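Local coordinates for protein decaprenyl diphosphate synthase (Rhodobacter capsulatus, PDB 3MZV) that probably builds a long all-trans prenyl diphosphate for isoprenoid quinone side chains by magnesium-dependent addition of isopentenyl diphosphate units to farnesyl diphosphate, at residues B[247-252]-B[283-288]; B[163-168]-B[263-268]; B[219-224]-B[237-242]. All coordinates share one frame; numbering follows the deposited sequence.

Contact 1. Residues B[247-252]-B[283-288]; sequences MPVIKA and ALMTKH
Met285 of helix 277-287 reaches across to Pro248, Val249 and Ala252 of helix 247-254 in a buried, apolar helix-helix contact with no hydrogen bond between the two segments. The axes of 247-252 and 283-287 approach to 9.5 Å at an angle of 68°; at that spacing Met285 supplies most of the bridge. It sets CG anti to its carbonyl carbon (chi1 -64°) and runs out extended from there, which carries its methyl to the far helix. Met285 CE lies 3.5 Å from Val249 CG2, the branch beside the valine's backbone N. The same Met285 CE is 3.7 Å from the carbonyl carbon C of Pro248. The sulfur SD of Met285 rests 3.9 Å from Pro248 CB. Nearer the base of the chain, CG of Met285 meets CB of Ala252 at 4.3 Å, where the small alanine lets the backbones approach most closely. The contact thus joins two short helices of the mostly helical FPP/GGPP synthase fold, and Tyr225 and Thr290 also touch Met285. With the thioether cut back to an alanine here, the Val249 methyl would probably lose its partner and a gap would be left between the two helices beside Pro248. Beyond this apolar patch, CD2 of His288 passes obliquely near Ala252 O, while its NE2 hydrogen-bonds to Glu260. Pro248 O accepts from Thr290 OG1, besides a weak bond from Ala252 N.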
loop_
_atom_site.group_PDB
_atom_site.type_symbol
_atom_site.label_atom_id
_atom_site.label_comp_id
_atom_site.label_asym_id
_atom_site.label_seq_id
_atom_site.Cartn_x
_atom_site.Cartn_y
_atom_site.Cartn_z
ATOM N N MET B 247 20.992 -17.147 4.857
ATOM C CA MET B 247 22.328 -17.626 4.520
ATOM C C MET B 247 22.907 -18.710 5.468
ATOM O O MET B 247 23.397 -19.719 4.973
ATOM C CB MET B 247 23.315 -16.459 4.340
ATOM C CG MET B 247 24.569 -16.815 3.683
ATOM S SD MET B 247 25.695 -15.368 3.284
ATOM C CE MET B 247 25.179 -15.125 1.546
ATOM N N PRO B 248 22.878 -18.502 6.801
ATOM C CA PRO B 248 23.571 -19.475 7.673
ATOM C C PRO B 248 22.877 -20.844 7.619
ATOM O O PRO B 248 23.505 -21.879 7.776
ATOM C CB PRO B 248 23.429 -18.879 9.066
ATOM C CG PRO B 248 22.790 -17.565 8.875
ATOM C CD PRO B 248 22.415 -17.322 7.546
ATOM N N VAL B 249 21.564 -20.845 7.387
ATOM C CA VAL B 249 20.846 -22.108 7.197
ATOM C C VAL B 249 21.123 -22.694 5.857
ATOM O O VAL B 249 21.437 -23.863 5.762
ATOM C CB VAL B 249 19.328 -21.956 7.372
ATOM C CG1 VAL B 249 18.589 -23.319 7.158
ATOM C CG2 VAL B 249 19.008 -21.348 8.735
ATOM N N ILE B 250 20.963 -21.899 4.787
ATOM C CA ILE B 250 21.189 -22.408 3.417
ATOM C C ILE B 250 22.582 -23.078 3.288
ATOM O O ILE B 250 22.730 -24.149 2.708
ATOM C CB ILE B 250 21.090 -21.247 2.407
ATOM C CG1 ILE B 250 19.662 -20.733 2.348
ATOM C CG2 ILE B 250 21.607 -21.671 1.034
ATOM C CD1 ILE B 250 19.575 -19.291 1.698
ATOM N N LYS B 251 23.596 -22.398 3.799
ATOM C CA LYS B 251 24.968 -22.922 3.718
ATOM C C LYS B 251 25.114 -24.233 4.501
ATOM O O LYS B 251 25.803 -25.122 4.064
ATOM C CB LYS B 251 25.969 -21.905 4.235
ATOM C CG LYS B 251 26.233 -20.754 3.281
ATOM C CD LYS B 251 27.309 -19.827 3.824
ATOM C CE LYS B 251 27.612 -18.632 2.895
ATOM N NZ LYS B 251 28.221 -19.075 1.614
ATOM N N ALA B 252 24.450 -24.373 5.642
ATOM C CA ALA B 252 24.573 -25.607 6.441
ATOM C C ALA B 252 23.799 -26.740 5.724
ATOM O O ALA B 252 24.264 -27.878 5.660
ATOM C CB ALA B 252 24.075 -25.359 7.880
ATOM N N ALA B 283 24.848 -25.514 16.381
ATOM C CA ALA B 283 25.978 -26.430 16.437
ATOM C C ALA B 283 26.344 -26.925 15.034
ATOM O O ALA B 283 27.543 -27.011 14.707
ATOM C CB ALA B 283 25.712 -27.594 17.364
ATOM N N LEU B 284 25.344 -27.203 14.198
ATOM C CA LEU B 284 25.640 -27.606 12.817
ATOM C C LEU B 284 26.255 -26.463 12.007
ATOM O O LEU B 284 27.180 -26.663 11.187
ATOM C CB LEU B 284 24.396 -28.132 12.085
ATOM C CG LEU B 284 23.834 -29.474 12.627
ATOM C CD1 LEU B 284 22.665 -29.939 11.778
ATOM C CD2 LEU B 284 24.996 -30.577 12.699
ATOM N N MET B 285 25.718 -25.250 12.208
ATOM C CA MET B 285 26.254 -24.092 11.567
ATOM C C MET B 285 27.737 -23.910 11.896
ATOM O O MET B 285 28.551 -23.706 10.978
ATOM C CB MET B 285 25.431 -22.848 11.928
ATOM C CG MET B 285 24.037 -22.886 11.457
ATOM S SD MET B 285 23.044 -21.380 12.046
ATOM C CE MET B 285 21.648 -21.737 11.018
ATOM N N THR B 286 28.077 -24.026 13.176
ATOM C CA THR B 286 29.428 -23.864 13.652
ATOM C C THR B 286 30.364 -24.950 13.078
ATOM O O THR B 286 31.422 -24.646 12.550
ATOM C CB THR B 286 29.491 -23.865 15.200
ATOM O OG1 THR B 286 28.800 -22.708 15.681
ATOM C CG2 THR B 286 30.944 -23.780 15.686
ATOM N N LYS B 287 29.926 -26.196 13.128
ATOM C CA LYS B 287 30.677 -27.323 12.514
ATOM C C LYS B 287 31.035 -27.052 11.068
ATOM O O LYS B 287 32.169 -27.276 10.668
ATOM C CB LYS B 287 29.815 -28.601 12.637
ATOM C CG LYS B 287 30.237 -29.876 11.869
ATOM C CD LYS B 287 29.142 -30.949 12.107
ATOM C CE LYS B 287 29.578 -32.324 11.672
ATOM N NZ LYS B 287 29.000 -32.638 10.365
ATOM N N HIS B 288 30.073 -26.532 10.295
ATOM C CA HIS B 288 30.238 -26.241 8.867
ATOM C C HIS B 288 30.785 -24.847 8.491
ATOM O O HIS B 288 30.944 -24.540 7.318
ATOM C CB HIS B 288 28.909 -26.485 8.155
ATOM C CG HIS B 288 28.522 -27.915 8.108
ATOM N ND1 HIS B 288 29.363 -28.889 7.595
ATOM C CD2 HIS B 288 27.382 -28.550 8.485
ATOM C CE1 HIS B 288 28.755 -30.060 7.668
ATOM N NE2 HIS B 288 27.552 -29.882 8.195
#

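Contact 2. Residues B[163-168]-B[263-268]; sequences QNLATT and FWKRVI
Leu165 points its isobutyl fork at one side of helix 258-270, and its two methyls take different targets. Leu165 CD1 lies against the backbone, 3.8 Å from Lys265 N, whereas Leu165 CD2 meets the branch methyl CG2 of Ile268 at 3.6 Å. The leucine and isoleucine side chains approach at a slant. Ile268 presents this methyl because CG2 stands anti to its backbone N, leaving CG1 anti to the carbonyl carbon (chi1 -67°). Trp264 adds a looser contact, its CB being 4.3 Å from Leu165 CD2, while its indole turns away to pack on Leu284 and on helix 247-254. Two residues before the leucine, Gln163 offers its backbone instead: its CA lies 3.6 Å from Ile268 O in a C-H...O contact, and that oxygen is also a hydrogen-bond acceptor for Arg243 NE. Leu245 touches Ile268 as well, and Val253 touches Leu165. Within the loop, Asn164 OD1 accepts from Ala166 N at 3.1 Å, the donor tilted 33° from the carbonyl plane, and Asn164 O accepts from Thr167 N. Together these make an Asx turn combined with a type I beta turn, followed directly by Thr168 as the N-cap of helix 169-194.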
loop_
_atom_site.group_PDB
_atom_site.type_symbol
_atom_site.label_atom_id
_atom_site.label_comp_id
_atom_site.label_asym_id
_atom_site.label_seq_id
_atom_site.Cartn_x
_atom_site.Cartn_y
_atom_site.Cartn_z
ATOM N N GLN B 163 10.504 -22.491 4.705
ATOM C CA GLN B 163 10.082 -23.885 4.826
ATOM C C GLN B 163 10.564 -24.714 3.692
ATOM O O GLN B 163 10.173 -25.847 3.597
ATOM C CB GLN B 163 8.537 -24.031 4.895
ATOM C CG GLN B 163 7.911 -23.179 5.986
ATOM C CD GLN B 163 6.386 -23.279 6.067
ATOM O OE1 GLN B 163 5.751 -24.112 5.423
ATOM N NE2 GLN B 163 5.813 -22.453 6.903
ATOM N N ASN B 164 11.450 -24.188 2.860
ATOM C CA ASN B 164 11.802 -24.808 1.594
ATOM C C ASN B 164 13.321 -24.974 1.412
ATOM O O ASN B 164 14.015 -24.010 1.117
ATOM C CB ASN B 164 11.213 -23.960 0.476
ATOM C CG ASN B 164 11.448 -24.537 -0.915
ATOM O OD1 ASN B 164 12.211 -25.473 -1.100
ATOM N ND2 ASN B 164 10.796 -23.924 -1.925
ATOM N N LEU B 165 13.809 -26.212 1.574
ATOM C CA LEU B 165 15.225 -26.509 1.612
ATOM C C LEU B 165 15.935 -26.396 0.258
ATOM O O LEU B 165 17.169 -26.477 0.191
ATOM C CB LEU B 165 15.468 -27.920 2.216
ATOM C CG LEU B 165 15.021 -28.203 3.660
ATOM C CD1 LEU B 165 15.403 -29.647 4.092
ATOM C CD2 LEU B 165 15.575 -27.174 4.648
ATOM N N ALA B 166 15.163 -26.258 -0.824
ATOM C CA ALA B 166 15.698 -25.991 -2.145
ATOM C C ALA B 166 16.165 -24.550 -2.333
ATOM O O ALA B 166 16.894 -24.261 -3.290
ATOM C CB ALA B 166 14.612 -26.343 -3.255
ATOM N N THR B 167 15.763 -23.642 -1.455
ATOM C CA THR B 167 16.237 -22.238 -1.524
ATOM C C THR B 167 17.775 -22.127 -1.593
ATOM O O THR B 167 18.514 -22.623 -0.739
ATOM C CB THR B 167 15.712 -21.418 -0.352
ATOM O OG1 THR B 167 14.297 -21.513 -0.287
ATOM C CG2 THR B 167 16.094 -19.904 -0.448
ATOM N N THR B 168 18.239 -21.438 -2.610
ATOM C CA THR B 168 19.657 -21.277 -2.908
ATOM C C THR B 168 20.133 -19.935 -2.400
ATOM O O THR B 168 19.318 -19.056 -2.115
ATOM C CB THR B 168 19.836 -21.257 -4.420
ATOM O OG1 THR B 168 19.039 -20.178 -4.949
ATOM C CG2 THR B 168 19.410 -22.591 -5.009
ATOM N N PHE B 263 17.500 -33.736 10.043
ATOM C CA PHE B 263 17.314 -32.697 11.061
ATOM C C PHE B 263 16.751 -31.416 10.449
ATOM O O PHE B 263 15.755 -30.885 10.927
ATOM C CB PHE B 263 18.628 -32.338 11.728
ATOM C CG PHE B 263 18.570 -31.086 12.551
ATOM C CD1 PHE B 263 17.940 -31.092 13.792
ATOM C CD2 PHE B 263 19.045 -29.900 12.056
ATOM C CE1 PHE B 263 17.860 -29.938 14.538
ATOM C CE2 PHE B 263 18.993 -28.732 12.817
ATOM C CZ PHE B 263 18.391 -28.758 14.067
ATOM N N TRP B 264 17.386 -30.933 9.401
ATOM C CA TRP B 264 16.900 -29.715 8.729
ATOM C C TRP B 264 15.481 -29.899 8.181
ATOM O O TRP B 264 14.647 -28.986 8.270
ATOM C CB TRP B 264 17.841 -29.242 7.613
ATOM C CG TRP B 264 19.149 -28.787 8.143
ATOM C CD1 TRP B 264 20.333 -29.358 7.911
ATOM C CD2 TRP B 264 19.406 -27.653 8.998
ATOM N NE1 TRP B 264 21.329 -28.704 8.582
ATOM C CE2 TRP B 264 20.795 -27.627 9.237
ATOM C CE3 TRP B 264 18.599 -26.646 9.566
ATOM C CZ2 TRP B 264 21.398 -26.666 10.025
ATOM C CZ3 TRP B 264 19.187 -25.682 10.333
ATOM C CH2 TRP B 264 20.582 -25.701 10.594
ATOM N N LYS B 265 15.191 -31.071 7.642
ATOM C CA LYS B 265 13.865 -31.382 7.146
ATOM C C LYS B 265 12.806 -31.279 8.266
ATOM O O LYS B 265 11.720 -30.654 8.086
ATOM C CB LYS B 265 13.866 -32.782 6.557
ATOM C CG LYS B 265 12.950 -33.013 5.400
ATOM C CD LYS B 265 13.212 -34.409 4.716
ATOM C CE LYS B 265 14.625 -34.485 4.017
ATOM N NZ LYS B 265 14.563 -34.306 2.502
ATOM N N ARG B 266 13.141 -31.875 9.409
ATOM C CA ARG B 266 12.305 -31.863 10.591
ATOM C C ARG B 266 11.991 -30.453 11.045
ATOM O O ARG B 266 10.819 -30.086 11.125
ATOM C CB ARG B 266 12.947 -32.659 11.759
ATOM C CG ARG B 266 12.141 -32.656 13.029
ATOM C CD ARG B 266 12.615 -33.682 14.018
ATOM N NE ARG B 266 13.900 -33.315 14.621
ATOM C CZ ARG B 266 14.054 -32.414 15.586
ATOM N NH1 ARG B 266 15.259 -32.196 16.088
ATOM N NH2 ARG B 266 12.997 -31.737 16.071
ATOM N N VAL B 267 13.012 -29.660 11.302
ATOM C CA VAL B 267 12.840 -28.387 11.950
ATOM C C VAL B 267 12.457 -27.249 10.984
ATOM O O VAL B 267 11.810 -26.296 11.410
ATOM C CB VAL B 267 14.089 -27.937 12.832
ATOM C CG1 VAL B 267 14.434 -28.936 13.944
ATOM C CG2 VAL B 267 15.293 -27.658 11.989
ATOM N N ILE B 268 12.830 -27.346 9.709
ATOM C CA ILE B 268 12.561 -26.298 8.703
ATOM C C ILE B 268 11.344 -26.641 7.819
ATOM O O ILE B 268 10.375 -25.879 7.774
ATOM C CB ILE B 268 13.788 -26.011 7.801
ATOM C CG1 ILE B 268 14.938 -25.369 8.590
ATOM C CG2 ILE B 268 13.415 -25.068 6.627
ATOM C CD1 ILE B 268 14.556 -24.171 9.453
#

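Contact 3. Residues B[219-224]-B[237-242]; sequences VDDLLD and GDDFRE
Asp224 holds the start of helix 238-241 with two direct hydrogen bonds. Its OD2 accepts from Asp239 N at 2.8 Å; the bond is nearly straight (168°) and arrives on the syn side, 27° out of the carboxylate plane. Its backbone O takes Gly237 N at 2.9 Å. Asp224 OD2 is gripped a second time by water 3, which donates to it at 2.6 Å and accepts from Phe240 N, extending the hold along the first turn.

Outward from these bonds the carboxylates of Asp224 and Asp239 lie stacked, their planes 23° apart and their OD2 atoms 3.5 Å from each other. Ordered waters bridge the acids around this stack. Water 1 donates to Asp221 O and, at 2.6 Å, to Asp239 OD2. Water 2 lies between that same OD2 and Asp221 OD1, and water 4 between Asp224 OD1 and Asp239 OD1, though each of these two has more acceptors nearby than protons to give. Asp221 OD2 is bound to Tyr172 OH.

Gly237 has backbone angles at which a CB would be jammed against the preceding carbonyl. Arg241 NH1 makes a salt bridge to Asp238 OD1 at 3.4 Å, with Gly237 O over one face of the guanidinium, offset toward its rim. Farther out, the Phe240 ring packs on Tyr225, Leu278 and Ala281.

Asp220, Asp221 and Asp224 match the second aspartate-rich DDxxD motif of trans-prenyltransferases, which in relatives binds magnesium that in turn holds the substrate diphosphate. Waters bridging carboxylates that lie this close together are consistent with such a metal-binding site.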
loop_
_atom_site.group_PDB
_atom_site.type_symbol
_atom_site.label_atom_id
_atom_site.label_comp_id
_atom_site.label_asym_id
_atom_site.label_seq_id
_atom_site.Cartn_x
_atom_site.Cartn_y
_atom_site.Cartn_z
ATOM N N VAL B 219 23.847 -8.845 8.163
ATOM C CA VAL B 219 24.216 -8.637 9.570
ATOM C C VAL B 219 23.040 -9.016 10.513
ATOM O O VAL B 219 23.211 -9.727 11.451
ATOM C CB VAL B 219 24.694 -7.194 9.884
ATOM C CG1 VAL B 219 24.700 -6.899 11.419
ATOM C CG2 VAL B 219 26.102 -6.974 9.337
ATOM N N ASP B 220 21.850 -8.573 10.203
ATOM C CA ASP B 220 20.695 -8.956 11.010
ATOM C C ASP B 220 20.458 -10.465 11.018
ATOM O O ASP B 220 20.215 -11.065 12.091
ATOM C CB ASP B 220 19.484 -8.254 10.473
ATOM C CG ASP B 220 19.356 -6.845 11.013
ATOM O OD1 ASP B 220 20.046 -6.529 12.009
ATOM O OD2 ASP B 220 18.534 -6.098 10.453
ATOM N N ASP B 221 20.577 -11.071 9.841
ATOM C CA ASP B 221 20.362 -12.540 9.726
ATOM C C ASP B 221 21.425 -13.318 10.511
ATOM O O ASP B 221 21.125 -14.334 11.124
ATOM C CB ASP B 221 20.321 -13.001 8.278
ATOM C CG ASP B 221 19.183 -12.346 7.471
ATOM O OD1 ASP B 221 18.277 -11.738 8.058
ATOM O OD2 ASP B 221 19.214 -12.456 6.242
ATOM N N LEU B 222 22.667 -12.813 10.509
ATOM C CA LEU B 222 23.751 -13.419 11.256
ATOM C C LEU B 222 23.516 -13.314 12.769
ATOM O O LEU B 222 23.610 -14.297 13.522
ATOM C CB LEU B 222 25.073 -12.761 10.847
ATOM C CG LEU B 222 26.329 -13.171 11.646
ATOM C CD1 LEU B 222 26.525 -14.680 11.818
ATOM C CD2 LEU B 222 27.560 -12.548 11.004
ATOM N N LEU B 223 23.159 -12.111 13.198
ATOM C CA LEU B 223 22.950 -11.856 14.607
ATOM C C LEU B 223 21.737 -12.649 15.122
ATOM O O LEU B 223 21.683 -13.022 16.291
ATOM C CB LEU B 223 22.773 -10.364 14.841
ATOM C CG LEU B 223 23.977 -9.429 14.656
ATOM C CD1 LEU B 223 23.477 -7.962 14.725
ATOM C CD2 LEU B 223 25.108 -9.659 15.667
ATOM N N ASP B 224 20.804 -12.961 14.238
ATOM C CA ASP B 224 19.642 -13.757 14.633
ATOM C C ASP B 224 20.022 -15.172 15.138
ATOM O O ASP B 224 19.283 -15.757 15.935
ATOM C CB ASP B 224 18.686 -13.893 13.496
ATOM C CG ASP B 224 17.233 -13.924 13.963
ATOM O OD1 ASP B 224 16.772 -12.852 14.402
ATOM O OD2 ASP B 224 16.598 -15.005 13.925
ATOM N N GLY B 237 16.800 -16.377 17.344
ATOM C CA GLY B 237 15.864 -17.470 17.165
ATOM C C GLY B 237 14.606 -17.198 16.379
ATOM O O GLY B 237 13.894 -18.147 16.075
ATOM N N ASP B 238 14.306 -15.933 16.045
ATOM C CA ASP B 238 13.063 -15.636 15.325
ATOM C C ASP B 238 13.047 -16.229 13.920
ATOM O O ASP B 238 12.031 -16.749 13.470
ATOM C CB ASP B 238 12.815 -14.118 15.190
ATOM C CG ASP B 238 12.452 -13.437 16.517
ATOM O OD1 ASP B 238 12.108 -14.127 17.512
ATOM O OD2 ASP B 238 12.500 -12.182 16.540
ATOM N N ASP B 239 14.145 -16.104 13.184
ATOM C CA ASP B 239 14.143 -16.589 11.820
ATOM C C ASP B 239 13.984 -18.117 11.815
ATOM O O ASP B 239 13.306 -18.686 10.932
ATOM C CB ASP B 239 15.443 -16.205 11.101
ATOM C CG ASP B 239 15.542 -14.714 10.821
ATOM O OD1 ASP B 239 14.511 -14.010 10.940
ATOM O OD2 ASP B 239 16.648 -14.249 10.508
ATOM N N PHE B 240 14.609 -18.755 12.807
ATOM C CA PHE B 240 14.561 -20.219 12.949
ATOM C C PHE B 240 13.100 -20.653 13.210
ATOM O O PHE B 240 12.551 -21.458 12.490
ATOM C CB PHE B 240 15.461 -20.672 14.081
ATOM C CG PHE B 240 15.547 -22.181 14.223
ATOM C CD1 PHE B 240 16.175 -22.959 13.262
ATOM C CD2 PHE B 240 15.036 -22.797 15.338
ATOM C CE1 PHE B 240 16.236 -24.361 13.410
ATOM C CE2 PHE B 240 15.103 -24.173 15.509
ATOM C CZ PHE B 240 15.699 -24.954 14.534
ATOM N N ARG B 241 12.475 -20.051 14.211
ATOM C CA ARG B 241 11.006 -20.275 14.462
ATOM C C ARG B 241 10.126 -20.065 13.235
ATOM O O ARG B 241 9.199 -20.845 12.989
ATOM C CB ARG B 241 10.540 -19.398 15.620
ATOM C CG ARG B 241 11.195 -19.842 16.940
ATOM C CD ARG B 241 10.853 -18.969 18.184
ATOM N NE ARG B 241 11.920 -19.165 19.180
ATOM C CZ ARG B 241 12.851 -18.270 19.536
ATOM N NH1 ARG B 241 12.850 -17.025 19.055
ATOM N NH2 ARG B 241 13.792 -18.630 20.418
ATOM N N GLU B 242 10.398 -19.031 12.441
ATOM C CA GLU B 242 9.622 -18.784 11.239
ATOM C C GLU B 242 10.074 -19.600 10.041
ATOM O O GLU B 242 9.506 -19.487 8.950
ATOM C CB GLU B 242 9.660 -17.301 10.884
ATOM C CG GLU B 242 9.275 -16.438 12.044
ATOM C CD GLU B 242 8.374 -15.338 11.628
ATOM O OE1 GLU B 242 8.844 -14.509 10.797
ATOM O OE2 GLU B 242 7.203 -15.325 12.120
HETATM O O HOH W 1 18.823 -15.573 9.924
HETATM O O HOH W 2 16.985 -11.571 10.280
HETATM O O HOH W 3 17.000 -17.545 14.266
HETATM O O HOH W 4 14.586 -11.935 12.665
#

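In the fold
Followed from the N terminus, the chain first passes 163-168, the loop between helices 138-161 and 169-194, which waits for its partner until 263-268. Inside the long loop that contact 2 closes, contact 3 closes a short one, joining the end of helix 199-224 to helix 238-241. Contact 1 begins next, in series with contact 3, but ends at 283-288, after contact 2 has closed, so contacts 1 and 2 cross. Trp264 packs on both Ala252 and Leu284, and Phe263 on Leu284. Val267 touches Phe240, linking contact 2 to contact 3, and Pro248 touches Asp221, linking contact 1 to contact 3. Contact 1 joins two short helices, and contact 2 a loop to helix 258-270.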